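Local coordinates for protein NAD-dependent aldehyde dehydrogenase (PDB 5UJU) that probably catalyses the NAD-dependent oxidation of aldehydes to the corresponding carboxylic acids, at residues I339-A344 with V395-A400; M350-Q355 with D530-G535; N356-R361 with D474-I479. One frame throughout, in Å; residues are numbered along the deposited sequence. Where two conformers were deposited one is given.

Contact 1: I339-A344 with V395-A400; sequences IAFSLA and VELIGA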
loop_
_atom_site.group_PDB
_atom_site.type_symbol
_atom_site.label_atom_id
_atom_site.label_comp_id
_atom_site.label_asym_id
_atom_site.label_seq_id
_atom_site.Cartn_x
_atom_site.Cartn_y
_atom_site.Cartn_z
ATOM N N ILE A 339 -0.102 16.632 -32.389
ATOM C CA ILE A 339 0.759 15.458 -32.293
ATOM C C ILE A 339 2.213 15.850 -32.505
ATOM O O ILE A 339 3.116 15.361 -31.808
ATOM C CB ILE A 339 0.307 14.390 -33.306
ATOM C CG1 ILE A 339 -1.008 13.756 -32.846
ATOM C CG2 ILE A 339 1.411 13.357 -33.532
ATOM C CD1 ILE A 339 -1.642 12.855 -33.896
ATOM N N ALA A 340 2.463 16.753 -33.456
ATOM C CA ALA A 340 3.827 17.183 -33.750
ATOM C C ALA A 340 4.480 17.860 -32.543
ATOM O O ALA A 340 5.654 17.615 -32.244
ATOM C CB ALA A 340 3.823 18.135 -34.937
ATOM N N PHE A 341 3.752 18.765 -31.878
ATOM C CA PHE A 341 4.278 19.364 -30.652
ATOM C C PHE A 341 4.604 18.292 -29.629
ATOM O O PHE A 341 5.611 18.384 -28.916
ATOM C CB PHE A 341 3.263 20.339 -30.052
ATOM C CG PHE A 341 3.473 21.762 -30.445
ATOM C CD1 PHE A 341 4.601 22.451 -30.023
ATOM C CD2 PHE A 341 2.523 22.429 -31.218
ATOM C CE1 PHE A 341 4.798 23.773 -30.387
ATOM C CE2 PHE A 341 2.708 23.754 -31.586
ATOM C CZ PHE A 341 3.848 24.429 -31.172
ATOM N N SER A 342 3.745 17.273 -29.529
ATOM C CA SER A 342 3.942 16.216 -28.540
ATOM C C SER A 342 5.193 15.412 -28.828
ATOM O O SER A 342 5.847 14.923 -27.896
ATOM C CB SER A 342 2.723 15.298 -28.503
ATOM O OG SER A 342 1.557 16.067 -28.295
ATOM N N LEU A 343 5.530 15.256 -30.107
ATOM C CA LEU A 343 6.740 14.548 -30.494
ATOM C C LEU A 343 7.988 15.407 -30.315
ATOM O O LEU A 343 9.069 14.868 -30.060
ATOM C CB LEU A 343 6.631 14.083 -31.950
ATOM C CG LEU A 343 5.608 12.997 -32.264
ATOM C CD1 LEU A 343 5.458 12.845 -33.790
ATOM C CD2 LEU A 343 6.005 11.677 -31.612
ATOM N N ALA A 344 7.859 16.725 -30.451
ATOM C CA ALA A 344 8.994 17.641 -30.467
ATOM C C ALA A 344 9.421 18.120 -29.080
ATOM O O ALA A 344 10.609 18.396 -28.867
ATOM C CB ALA A 344 8.653 18.851 -31.339
ATOM N N VAL A 395 14.894 25.716 -30.796
ATOM C CA VAL A 395 15.700 25.315 -29.638
ATOM C C VAL A 395 14.907 25.413 -28.346
ATOM O O VAL A 395 15.087 24.598 -27.438
ATOM C CB VAL A 395 17.012 26.121 -29.541
ATOM C CG1 VAL A 395 17.987 25.672 -30.621
ATOM C CG2 VAL A 395 16.750 27.617 -29.584
ATOM N N GLU A 396 14.022 26.396 -28.235
ATOM C CA GLU A 396 13.263 26.498 -26.999
ATOM C C GLU A 396 12.206 25.413 -26.888
ATOM O O GLU A 396 11.733 25.134 -25.780
ATOM C CB GLU A 396 12.640 27.885 -26.890
ATOM C CG GLU A 396 13.685 29.011 -26.864
ATOM C CD GLU A 396 14.818 28.784 -25.831
ATOM O OE1 GLU A 396 14.561 28.227 -24.743
ATOM O OE2 GLU A 396 15.965 29.208 -26.095
ATOM N N LEU A 397 11.861 24.763 -28.000
ATOM C CA LEU A 397 10.894 23.673 -27.998
ATOM C C LEU A 397 11.565 22.322 -27.781
ATOM O O LEU A 397 11.140 21.547 -26.921
ATOM C CB LEU A 397 10.103 23.676 -29.324
ATOM C CG LEU A 397 9.228 22.454 -29.648
ATOM C CD1 LEU A 397 8.206 22.200 -28.583
ATOM C CD2 LEU A 397 8.519 22.658 -30.990
ATOM N N ILE A 398 12.619 22.018 -28.538
ATOM C CA ILE A 398 13.171 20.668 -28.487
ATOM C C ILE A 398 14.256 20.506 -27.425
ATOM O O ILE A 398 14.532 19.370 -27.015
ATOM C CB ILE A 398 13.685 20.231 -29.870
ATOM C CG1 ILE A 398 14.905 21.048 -30.287
ATOM C CG2 ILE A 398 12.555 20.387 -30.919
ATOM C CD1 ILE A 398 15.395 20.729 -31.702
ATOM N N GLY A 399 14.854 21.596 -26.953
ATOM C CA GLY A 399 15.876 21.440 -25.930
ATOM C C GLY A 399 17.062 20.668 -26.476
ATOM O O GLY A 399 17.316 20.632 -27.688
ATOM N N ALA A 400 17.771 19.994 -25.579
ATOM C CA ALA A 400 18.987 19.290 -25.940
ATOM C C ALA A 400 18.851 17.814 -25.601
ATOM O O ALA A 400 18.069 17.422 -24.735
ATOM C CB ALA A 400 20.216 19.886 -25.224
#

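Contact 2: M350-Q355 with D530-G535; sequences MCTAPQ and DFHGTG. With EDO (1,2-ethanediol), chain G.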
loop_
_atom_site.group_PDB
_atom_site.type_symbol
_atom_site.label_atom_id
_atom_site.label_comp_id
_atom_site.label_asym_id
_atom_site.label_seq_id
_atom_site.Cartn_x
_atom_site.Cartn_y
_atom_site.Cartn_z
ATOM N N MET A 350 10.355 12.939 -22.703
ATOM C CA MET A 350 9.403 12.927 -21.607
ATOM C C MET A 350 8.832 11.525 -21.477
ATOM O O MET A 350 8.608 10.842 -22.483
ATOM C CB MET A 350 8.286 13.938 -21.842
ATOM C CG MET A 350 8.820 15.295 -22.139
ATOM S SD MET A 350 7.506 16.464 -22.433
ATOM C CE MET A 350 6.853 16.647 -20.764
ATOM N N CYS A 351 8.630 11.081 -20.234
ATOM C CA CYS A 351 8.081 9.748 -20.022
ATOM C C CYS A 351 6.650 9.626 -20.551
ATOM O O CYS A 351 6.158 8.506 -20.727
ATOM C CB CYS A 351 8.128 9.389 -18.535
ATOM S SG CYS A 351 7.290 10.562 -17.473
ATOM N N THR A 352 5.985 10.750 -20.821
ATOM C CA THR A 352 4.611 10.768 -21.302
ATOM C C THR A 352 4.506 10.984 -22.809
ATOM O O THR A 352 3.393 11.052 -23.328
ATOM C CB THR A 352 3.845 11.872 -20.594
ATOM O OG1 THR A 352 4.605 13.071 -20.723
ATOM C CG2 THR A 352 3.658 11.555 -19.104
ATOM N N ALA A 353 5.630 11.109 -23.508
ATOM C CA ALA A 353 5.613 11.440 -24.929
ATOM C C ALA A 353 5.151 10.248 -25.764
ATOM O O ALA A 353 5.522 9.106 -25.477
ATOM C CB ALA A 353 7.001 11.859 -25.385
ATOM N N PRO A 354 4.383 10.482 -26.828
ATOM C CA PRO A 354 3.908 9.358 -27.650
ATOM C C PRO A 354 5.030 8.739 -28.471
ATOM O O PRO A 354 5.934 9.423 -28.958
ATOM C CB PRO A 354 2.857 10.006 -28.567
ATOM C CG PRO A 354 3.300 11.444 -28.691
ATOM C CD PRO A 354 3.916 11.791 -27.340
ATOM N N GLN A 355 4.951 7.425 -28.648
ATOM C CA GLN A 355 5.872 6.729 -29.538
ATOM C C GLN A 355 5.172 6.092 -30.731
ATOM O O GLN A 355 5.659 6.206 -31.862
ATOM C CB GLN A 355 6.651 5.657 -28.768
ATOM C CG GLN A 355 7.586 4.850 -29.659
ATOM C CD GLN A 355 8.274 3.713 -28.920
ATOM O OE1 GLN A 355 9.224 3.933 -28.177
ATOM N NE2 GLN A 355 7.796 2.493 -29.122
ATOM N N ASP A 530 -4.672 15.306 -12.516
ATOM C CA ASP A 530 -4.241 14.182 -13.342
ATOM C C ASP A 530 -3.375 13.230 -12.520
ATOM O O ASP A 530 -2.312 13.620 -12.027
ATOM C CB ASP A 530 -3.471 14.676 -14.566
ATOM C CG ASP A 530 -4.275 15.669 -15.402
ATOM O OD1 ASP A 530 -5.492 15.451 -15.603
ATOM O OD2 ASP A 530 -3.691 16.676 -15.850
ATOM N N PHE A 531 -3.825 11.982 -12.392
ATOM C CA PHE A 531 -2.969 10.930 -11.864
ATOM C C PHE A 531 -1.888 10.615 -12.885
ATOM O O PHE A 531 -2.190 10.296 -14.042
ATOM C CB PHE A 531 -3.783 9.673 -11.561
ATOM C CG PHE A 531 -4.834 9.869 -10.506
ATOM C CD1 PHE A 531 -4.481 9.943 -9.164
ATOM C CD2 PHE A 531 -6.176 9.980 -10.861
ATOM C CE1 PHE A 531 -5.446 10.126 -8.192
ATOM C CE2 PHE A 531 -7.146 10.160 -9.899
ATOM C CZ PHE A 531 -6.781 10.235 -8.558
ATOM N N HIS A 532 -0.630 10.698 -12.462
ATOM C CA HIS A 532 0.500 10.347 -13.314
ATOM C C HIS A 532 0.785 8.855 -13.143
ATOM O O HIS A 532 1.266 8.420 -12.087
ATOM C CB HIS A 532 1.720 11.189 -12.961
ATOM C CG HIS A 532 2.943 10.823 -13.734
ATOM N ND1 HIS A 532 3.141 11.220 -15.040
ATOM C CD2 HIS A 532 4.030 10.092 -13.392
ATOM C CE1 HIS A 532 4.299 10.749 -15.469
ATOM N NE2 HIS A 532 4.861 10.064 -14.487
ATOM N N GLY A 533 0.491 8.075 -14.181
ATOM C CA GLY A 533 0.497 6.627 -14.075
ATOM C C GLY A 533 -0.668 6.128 -13.238
ATOM O O GLY A 533 -1.236 6.880 -12.440
ATOM N N THR A 534 -1.040 4.861 -13.399
ATOM C CA THR A 534 -2.117 4.293 -12.600
ATOM C C THR A 534 -1.632 3.357 -11.509
ATOM O O THR A 534 -2.300 3.237 -10.480
ATOM C CB THR A 534 -3.105 3.523 -13.486
ATOM O OG1 THR A 534 -2.437 2.395 -14.080
ATOM C CG2 THR A 534 -3.688 4.439 -14.584
ATOM N N GLY A 535 -0.482 2.711 -11.698
ATOM C CA GLY A 535 -0.087 1.594 -10.870
ATOM C C GLY A 535 -0.650 0.251 -11.298
ATOM O O GLY A 535 -0.446 -0.739 -10.583
HETATM C C1 EDO G . -3.625 19.471 -18.667
HETATM O O1 EDO G . -2.374 18.907 -18.276
HETATM C C2 EDO G . -4.734 19.046 -17.709
HETATM O O2 EDO G . -4.984 17.631 -17.777
#

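Contact 3: N356-R361 with D474-I479; sequences NIYVPR and DLAGEI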
loop_
_atom_site.group_PDB
_atom_site.type_symbol
_atom_site.label_atom_id
_atom_site.label_comp_id
_atom_site.label_asym_id
_atom_site.label_seq_id
_atom_site.Cartn_x
_atom_site.Cartn_y
_atom_site.Cartn_z
ATOM N N ASN A 356 4.056 5.402 -30.510
ATOM C CA ASN A 356 3.366 4.641 -31.546
ATOM C C ASN A 356 2.095 5.369 -31.964
ATOM O O ASN A 356 1.278 5.744 -31.115
ATOM C CB ASN A 356 3.039 3.232 -31.051
ATOM C CG ASN A 356 4.293 2.406 -30.746
ATOM O OD1 ASN A 356 5.424 2.852 -30.944
ATOM N ND2 ASN A 356 4.088 1.199 -30.260
ATOM N N ILE A 357 1.927 5.561 -33.271
ATOM C CA ILE A 357 0.782 6.276 -33.825
ATOM C C ILE A 357 0.087 5.336 -34.812
ATOM O O ILE A 357 0.607 5.084 -35.906
ATOM C CB ILE A 357 1.217 7.587 -34.496
ATOM C CG1 ILE A 357 1.985 8.457 -33.483
ATOM C CG2 ILE A 357 0.014 8.351 -35.041
ATOM C CD1 ILE A 357 2.618 9.696 -34.078
ATOM N N TYR A 358 -1.068 4.798 -34.421
ATOM C CA TYR A 358 -1.776 3.807 -35.227
ATOM C C TYR A 358 -2.780 4.495 -36.141
ATOM O O TYR A 358 -3.606 5.290 -35.678
ATOM C CB TYR A 358 -2.490 2.784 -34.343
ATOM C CG TYR A 358 -1.578 2.062 -33.382
ATOM C CD1 TYR A 358 -0.684 1.085 -33.826
ATOM C CD2 TYR A 358 -1.606 2.359 -32.022
ATOM C CE1 TYR A 358 0.156 0.428 -32.930
ATOM C CE2 TYR A 358 -0.780 1.701 -31.128
ATOM C CZ TYR A 358 0.098 0.751 -31.578
ATOM O OH TYR A 358 0.920 0.120 -30.667
ATOM N N VAL A 359 -2.709 4.182 -37.435
ATOM C CA VAL A 359 -3.591 4.756 -38.453
ATOM C C VAL A 359 -4.089 3.619 -39.348
ATOM O O VAL A 359 -3.286 2.762 -39.747
ATOM C CB VAL A 359 -2.854 5.836 -39.272
ATOM C CG1 VAL A 359 -3.795 6.532 -40.269
ATOM C CG2 VAL A 359 -2.149 6.870 -38.349
ATOM N N PRO A 360 -5.383 3.545 -39.674
ATOM C CA PRO A 360 -5.840 2.477 -40.576
ATOM C C PRO A 360 -5.148 2.597 -41.920
ATOM O O PRO A 360 -4.986 3.697 -42.456
ATOM C CB PRO A 360 -7.348 2.720 -40.683
ATOM C CG PRO A 360 -7.678 3.541 -39.420
ATOM C CD PRO A 360 -6.491 4.411 -39.238
ATOM N N ARG A 361 -4.703 1.455 -42.448
ATOM C CA ARG A 361 -4.038 1.462 -43.746
ATOM C C ARG A 361 -4.919 2.054 -44.836
ATOM O O ARG A 361 -4.396 2.537 -45.852
ATOM C CB ARG A 361 -3.615 0.045 -44.141
ATOM C CG ARG A 361 -4.768 -0.875 -44.498
ATOM C CD ARG A 361 -4.292 -2.303 -44.743
ATOM N NE ARG A 361 -3.683 -2.872 -43.544
ATOM C CZ ARG A 361 -2.371 -2.952 -43.338
ATOM N NH1 ARG A 361 -1.530 -2.511 -44.265
ATOM N NH2 ARG A 361 -1.902 -3.473 -42.208
ATOM N N ASP A 474 -7.543 -2.591 -30.100
ATOM C CA ASP A 474 -7.210 -3.864 -29.471
ATOM C C ASP A 474 -5.712 -3.950 -29.210
ATOM O O ASP A 474 -5.277 -4.387 -28.135
ATOM C CB ASP A 474 -7.670 -5.024 -30.351
ATOM C CG ASP A 474 -7.398 -6.380 -29.714
ATOM O OD1 ASP A 474 -7.948 -6.646 -28.626
ATOM O OD2 ASP A 474 -6.621 -7.172 -30.286
ATOM N N LEU A 475 -4.910 -3.535 -30.192
ATOM C CA LEU A 475 -3.463 -3.557 -30.043
ATOM C C LEU A 475 -3.000 -2.610 -28.937
ATOM O O LEU A 475 -2.156 -2.975 -28.109
ATOM C CB LEU A 475 -2.818 -3.198 -31.377
ATOM C CG LEU A 475 -1.335 -3.504 -31.488
ATOM C CD1 LEU A 475 -1.104 -4.952 -31.125
ATOM C CD2 LEU A 475 -0.863 -3.221 -32.899
ATOM N N ALA A 476 -3.553 -1.392 -28.897
ATOM C CA ALA A 476 -3.102 -0.402 -27.924
ATOM C C ALA A 476 -3.377 -0.862 -26.495
ATOM O O ALA A 476 -2.504 -0.768 -25.621
ATOM C CB ALA A 476 -3.766 0.945 -28.193
ATOM N N GLY A 477 -4.586 -1.371 -26.241
ATOM C CA GLY A 477 -4.902 -1.888 -24.915
ATOM C C GLY A 477 -4.048 -3.082 -24.534
ATOM O O GLY A 477 -3.639 -3.225 -23.378
ATOM N N GLU A 478 -3.774 -3.963 -25.499
ATOM C CA GLU A 478 -2.943 -5.126 -25.219
ATOM C C GLU A 478 -1.517 -4.715 -24.889
ATOM O O GLU A 478 -0.922 -5.229 -23.934
ATOM C CB GLU A 478 -2.958 -6.082 -26.410
ATOM C CG GLU A 478 -1.986 -7.234 -26.286
ATOM C CD GLU A 478 -1.911 -8.081 -27.553
ATOM O OE1 GLU A 478 -2.864 -8.061 -28.362
ATOM O OE2 GLU A 478 -0.892 -8.771 -27.730
ATOM N N ILE A 479 -0.958 -3.787 -25.667
ATOM C CA ILE A 479 0.437 -3.400 -25.488
ATOM C C ILE A 479 0.618 -2.627 -24.190
ATOM O O ILE A 479 1.628 -2.787 -23.496
ATOM C CB ILE A 479 0.920 -2.595 -26.707
ATOM C CG1 ILE A 479 1.128 -3.537 -27.899
ATOM C CG2 ILE A 479 2.200 -1.813 -26.376
ATOM C CD1 ILE A 479 1.437 -2.826 -29.209
#

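Contact 1: I339-A344 with V395-A400
In the catalytic domain of the aldehyde dehydrogenase fold, the C-terminal ends of helix 332-344 and helix 391-398 are joined where Phe-341 and Ala-344 receive Leu-397 and Ile-398. Helix 332-344 is the connecting helix of a beta-alpha-beta crossover, running from strand 323-326 to the neighbouring parallel strand 356-360. Its Ile-339 packs on the sheet, whereas Phe-341 and Ala-344 meet helix 391-398; Ala-344 also touches Thr-388 of helix 373-388.

Leu-397 carries most of the apolar contact. With CG anti to the backbone N (chi1 168°), its forked end is directed at helix 332-344 and the two methyls share the work. Leu-397 CD1 reaches the edge of the Phe-341 ring, in the ring plane, 3.9 Å from Phe-341 CD1. The other methyl, Leu-397 CD2, touches both residues, 3.9 Å from Phe-341 CE1 and 3.8 Å from Ala-344 CB. The two larger side chains cross at about a right angle. A branched leucine suits this place because one residue can fill against both a ring edge and a small methyl, and the small Ala-344 leaves room for the backbones to approach. Phe-341 also meets the ring of Phe-521.

Beside this apolar patch the backbones come close. Helix 391-398 ends here, and Gly-399 follows it with a positive phi (64°) that suits glycine. Just past the end of helix 332-344, Ser-347 OG hydrogen-bonds Ile-398 O. Ile-398 CA lies 3.4 Å from Ala-344 O in a CA-H...O contact, with an angle of 150° at the hydrogen. Ile-398 CG2 lies 4.2 Å from Ala-344 CB and 3.5 Å from the same oxygen, Ala-344 O.

Contact 2: M350-Q355 with D530-G535
Cys-351 and Thr-352 meet the imidazole of His-532 where two irregular loops of the aldehyde dehydrogenase fold come together. Cys-351 ends a Gly-Gln-Met-Cys sequence, the setting in which this family carries its nucleophilic cysteine, so the first loop is probably part of the active site. A type I beta turn from Met-350 to Ala-353 presents both side chains to the histidine.

Hydrogen bonds to residues outside the pair include those from Asn-322 ND2 to Cys-351 O and Ala-353 O. Asp-530 OD1 forms a salt bridge with Lys-198 of the second subunit, so the 530-535 loop lies at the dimer interface. The other oxygen, Asp-530 OD2, accepts a hydrogen bond from Ala-526 N and a short one, 2.5 Å, from O2 of a 1,2-ethanediol that probably came from the crystallisation liquor and is also bonded to Lys-198 and Arg-560 of the second subunit.

The sulfur-aromatic contact is edge-on. Cys-351 SG lies in the plane of the His-532 ring, 4.6 Å from its centroid and 83° off the normal, with His-532 CE1 nearest at 3.6 Å. The ring arrives there because its CG is anti to the backbone N (chi1 176°), which swings it out from its own loop.

The apolar contact falls on the same ring carbon. Threonine suits its position through its two unlike branches: OG1 hydrogen-bonds Asn-523 O, while the methyl packs at the imidazole edge, Thr-352 CG2 lying 3.8 Å from His-532 CE1.

Contact 3: N356-R361 with D474-I479
Tyr-358, on a strand inside the catalytic-domain sheet, points its ring at helix 469-483, where Leu-475, Ala-476 and Ile-479 receive it. This is alpha/beta packing: strand 356-360 and the helical segment 474-479 run nearly antiparallel, at 157°, with their axes 10.5 Å apart at closest approach. The helix belongs to the crossover from strand 460-466 to the parallel strand 487-491, and so passes over the strands lying between them.

The three helix residues approach the ring obliquely, each at a different part. Leu-475 crosses the tyrosine at about a right angle and sets its CD2 methyl 3.8 Å from Tyr-358 CE1. On the other side of CZ, Tyr-358 CE2 lies 4.3 Å from Ala-476 CB. An alanine suits this place, since a single methyl lets the helix backbone come close to the tyrosine. Ile-479 comes obliquely at the far end of the ring; its chain is extended from CB (chi2 173°), which carries CD1 to the hydroxyl.

The tyrosine thus spans the layer between sheet and helix, its carbons in apolar company and its polar atom at the end. That hydroxyl hydrogen-bonds Gln-323 NE2 from the adjacent strand 323-326. Asn-356 ND2, from two residues back along the same strand, adds a weak bond to Tyr-358 OH, at 3.4 Å with 158° at the hydrogen, and also bonds Phe-452 O. Ile-479 CD1 makes the shortest approach between the two segments, 3.3 Å from Tyr-358 OH.

How the contacts relate
Helix 332-344 opens the series; its last residues meet 395-400, so contact 1 closes a loop of about fifty residues. Within that loop the chain passes directly from 350-355 into 356-361. Segment 356-361 pairs with 474-479, closing contact 3, and 350-355 pairs with 530-535, closing contact 2. Contact 3 is therefore nested inside contact 2, and contact 1 crosses both. Strand 356-360 links the layers: Ile-357 packs on Ile-339 and Leu-343 of contact 1, while Tyr-358 serves contact 3. Pro-354 also touches Leu-343. Together the contacts tie helices 332-344 and 469-483, which pack on the sheet, and helix 391-398 beyond the first, to the cysteine loop and the dimer-facing loop.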